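PDB 2YZI: CBS domain-containing protein from Pyrococcus horikoshii, which is of unknown function but, as a protein built from two CBS domains, probably binds an adenosine-containing ligand or another regulatory small molecule. Local coordinates for residues B[50-54]-B[77-82]. Residues are numbered along the deposited sequence; the frame is centred on the assembly and turned at random.
Sequences VVGFF and IMTRNL
Phe-53 and Thr-79 form a single antiparallel bridge, a hydrogen-bonded pair, by which the loop 77-82 pairs with segment 50-54 of strand 50-55. Two donors of one residue grip the same carbonyl. Thr-79 N reaches Phe-53 O at 2.8 Å and nearly straight, with an N-H...O angle of 165°, while Thr-79 OG1 gives its proton to Phe-53 O at 2.7 Å from well above the carbonyl plane. The return bond, Phe-53 N to Thr-79 O, is weak. OG1 can fold back because it stands between its own backbone N and carbonyl carbon (chi1 50°), which also sets it at the edge of the Phe-53 ring. A valine in place of Thr-79 would probably cost Phe-53 O its second donor and leave a methyl group pressed against that carbonyl oxygen.

Selenomethionine Met-78 runs along the other side of the strand. Its CB lies 3.7 Å from Phe-53 O and also touches CD2 of the Phe-54 ring; CG sits over one face of the Arg-80 guanidinium; SE passes 3.9 Å from Gly-52 CA; and CE ends 3.4 Å from Val-51 O. The absence of a side chain at Gly-52 matters here, since a CB would run into SE. Leu-82 closes the far end, its CD2 packed 3.4 Å from Phe-53 CB and its CD1 against Val-50 CG1.

Strand 40-44 pairs with one edge of strand 50-55, with a classic beta bulge where Val-51 and Gly-52 both face Val-43; the loop takes the other edge. Helix 56-64 covers Ile-77, through Ile-59 and Val-63, and Arg-62 binds Ile-77 O. Phe-53 also packs on Leu-107 of strand 105-110, which Leu-82 touches as well, so the first CBS domain meets the second here.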
ATOM      1  N   VAL B  50      18.592  -6.519 -12.346  1.00 18.55           N
ATOM      2  CA  VAL B  50      17.146  -6.473 -12.259  1.00 16.76           C
ATOM      3  C   VAL B  50      16.520  -6.841 -13.594  1.00 16.76           C
ATOM      4  O   VAL B  50      16.808  -6.227 -14.628  1.00 17.67           O
ATOM      5  CB  VAL B  50      16.630  -5.088 -11.850  1.00 16.49           C
ATOM      6  CG1 VAL B  50      15.104  -5.124 -11.759  1.00 11.94           C
ATOM      7  CG2 VAL B  50      17.239  -4.671 -10.520  1.00 13.55           C
ATOM      8  N   VAL B  51      15.669  -7.856 -13.556  1.00 16.43           N
ATOM      9  CA  VAL B  51      14.983  -8.333 -14.738  1.00 16.09           C
ATOM     10  C   VAL B  51      13.495  -8.088 -14.610  1.00 14.89           C
ATOM     11  O   VAL B  51      12.759  -8.214 -15.577  1.00 15.45           O
ATOM     12  CB  VAL B  51      15.215  -9.835 -14.937  1.00 18.13           C
ATOM     13  CG1 VAL B  51      16.660 -10.089 -15.378  1.00 19.19           C
ATOM     14  CG2 VAL B  51      14.929 -10.570 -13.637  1.00 18.59           C
ATOM     15  N   GLY B  52      13.050  -7.733 -13.411  1.00 14.78           N
ATOM     16  CA  GLY B  52      11.637  -7.494 -13.218  1.00 15.00           C
ATOM     17  C   GLY B  52      11.275  -6.759 -11.947  1.00 16.38           C
ATOM     18  O   GLY B  52      12.137  -6.405 -11.152  1.00 15.47           O
ATOM     19  N   PHE B  53       9.977  -6.560 -11.753  1.00 16.89           N
ATOM     20  CA  PHE B  53       9.457  -5.845 -10.599  1.00 16.76           C
ATOM     21  C   PHE B  53       7.973  -6.170 -10.471  1.00 17.29           C
ATOM     22  O   PHE B  53       7.285  -6.360 -11.488  1.00 18.02           O
ATOM     23  CB  PHE B  53       9.617  -4.340 -10.829  1.00 16.67           C
ATOM     24  CG  PHE B  53       9.059  -3.487  -9.729  1.00 17.10           C
ATOM     25  CD1 PHE B  53       9.817  -3.205  -8.594  1.00 16.87           C
ATOM     26  CD2 PHE B  53       7.779  -2.935  -9.841  1.00 16.58           C
ATOM     27  CE1 PHE B  53       9.313  -2.385  -7.591  1.00 16.06           C
ATOM     28  CE2 PHE B  53       7.269  -2.113  -8.844  1.00 14.23           C
ATOM     29  CZ  PHE B  53       8.038  -1.838  -7.716  1.00 13.92           C
ATOM     30  N   PHE B  54       7.477  -6.231  -9.238  1.00 16.31           N
ATOM     31  CA  PHE B  54       6.063  -6.510  -9.015  1.00 16.17           C
ATOM     32  C   PHE B  54       5.600  -6.148  -7.601  1.00 16.82           C
ATOM     33  O   PHE B  54       6.374  -6.150  -6.641  1.00 16.29           O
ATOM     34  CB  PHE B  54       5.745  -7.979  -9.339  1.00 14.43           C
ATOM     35  CG  PHE B  54       6.281  -8.962  -8.335  1.00 16.47           C
ATOM     36  CD1 PHE B  54       5.584  -9.221  -7.156  1.00 15.10           C
ATOM     37  CD2 PHE B  54       7.472  -9.652  -8.583  1.00 14.44           C
ATOM     38  CE1 PHE B  54       6.066 -10.158  -6.237  1.00 16.50           C
ATOM     39  CE2 PHE B  54       7.963 -10.591  -7.671  1.00 16.78           C
ATOM     40  CZ  PHE B  54       7.262 -10.847  -6.496  1.00 17.07           C
ATOM     41  N   ILE B  77       4.236 -13.112 -13.627  1.00 25.05           N
ATOM     42  CA  ILE B  77       3.378 -11.984 -13.288  1.00 26.03           C
ATOM     43  C   ILE B  77       4.109 -10.670 -13.088  1.00 27.24           C
ATOM     44  O   ILE B  77       3.478  -9.652 -12.808  1.00 25.86           O
ATOM     45  CB  ILE B  77       2.582 -12.244 -11.998  1.00 26.10           C
ATOM     46  CG1 ILE B  77       3.539 -12.439 -10.821  1.00 26.30           C
ATOM     47  CG2 ILE B  77       1.681 -13.434 -12.185  1.00 27.59           C
ATOM     48  CD1 ILE B  77       2.875 -12.333  -9.471  1.00 27.01           C
HETATM   49  N   MSE B  78       5.430 -10.685 -13.215  1.00 29.34           N
HETATM   50  CA  MSE B  78       6.219  -9.470 -13.030  1.00 25.72           C
HETATM   51  C   MSE B  78       6.182  -8.539 -14.238  1.00 24.95           C
HETATM   52  O   MSE B  78       5.940  -8.981 -15.359  1.00 23.17           O
HETATM   53  CB  MSE B  78       7.673  -9.833 -12.729  1.00 24.68           C
HETATM   54  CG  MSE B  78       8.402 -10.448 -13.893  1.00 25.86           C
HETATM   55 SE   MSE B  78      10.161 -11.048 -13.378  1.00 27.54          SE
HETATM   56  CE  MSE B  78      10.988 -11.061 -15.150  1.00 24.90           C
ATOM     57  N   THR B  79       6.411  -7.251 -13.994  1.00 23.95           N
ATOM     58  CA  THR B  79       6.441  -6.250 -15.060  1.00 26.13           C
ATOM     59  C   THR B  79       7.905  -6.134 -15.440  1.00 25.08           C
ATOM     60  O   THR B  79       8.772  -6.122 -14.567  1.00 27.19           O
ATOM     61  CB  THR B  79       5.923  -4.866 -14.586  1.00 26.57           C
ATOM     62  OG1 THR B  79       6.581  -4.488 -13.371  1.00 31.16           O
ATOM     63  CG2 THR B  79       4.432  -4.910 -14.349  1.00 28.02           C
ATOM     64  N   ARG B  80       8.188  -6.045 -16.733  1.00 23.40           N
ATOM     65  CA  ARG B  80       9.570  -5.993 -17.179  1.00 22.18           C
ATOM     66  C   ARG B  80      10.168  -4.645 -17.601  1.00 23.36           C
ATOM     67  O   ARG B  80      11.008  -4.572 -18.498  1.00 23.02           O
ATOM     68  CB  ARG B  80       9.779  -7.041 -18.274  1.00 20.37           C
ATOM     69  CG  ARG B  80       9.548  -8.475 -17.794  1.00 18.17           C
ATOM     70  CD  ARG B  80       9.847  -9.491 -18.910  1.00 17.92           C
ATOM     71  NE  ARG B  80       9.829 -10.870 -18.432  1.00 17.22           N
ATOM     72  CZ  ARG B  80       8.730 -11.535 -18.100  1.00 17.49           C
ATOM     73  NH1 ARG B  80       7.546 -10.950 -18.195  1.00 14.72           N
ATOM     74  NH2 ARG B  80       8.817 -12.790 -17.682  1.00 15.66           N
ATOM     75  N   ASN B  81       9.725  -3.579 -16.952  1.00 23.05           N
ATOM     76  CA  ASN B  81      10.279  -2.250 -17.177  1.00 24.45           C
ATOM     77  C   ASN B  81      10.022  -1.544 -15.863  1.00 24.73           C
ATOM     78  O   ASN B  81       9.031  -1.828 -15.196  1.00 25.71           O
ATOM     79  CB  ASN B  81       9.615  -1.514 -18.345  1.00 25.33           C
ATOM     80  CG  ASN B  81       8.124  -1.436 -18.216  1.00 27.38           C
ATOM     81  OD1 ASN B  81       7.417  -2.384 -18.543  1.00 29.13           O
ATOM     82  ND2 ASN B  81       7.631  -0.307 -17.727  1.00 27.91           N
ATOM     83  N   LEU B  82      10.914  -0.642 -15.475  1.00 24.36           N
ATOM     84  CA  LEU B  82      10.768   0.049 -14.207  1.00 22.40           C
ATOM     85  C   LEU B  82      10.412   1.520 -14.323  1.00 22.15           C
ATOM     86  O   LEU B  82      10.784   2.191 -15.278  1.00 21.99           O
ATOM     87  CB  LEU B  82      12.066  -0.078 -13.418  1.00 24.27           C
ATOM     88  CG  LEU B  82      12.677  -1.477 -13.402  1.00 24.71           C
ATOM     89  CD1 LEU B  82      14.107  -1.414 -12.869  1.00 22.79           C
ATOM     90  CD2 LEU B  82      11.811  -2.404 -12.564  1.00 22.80           C
TER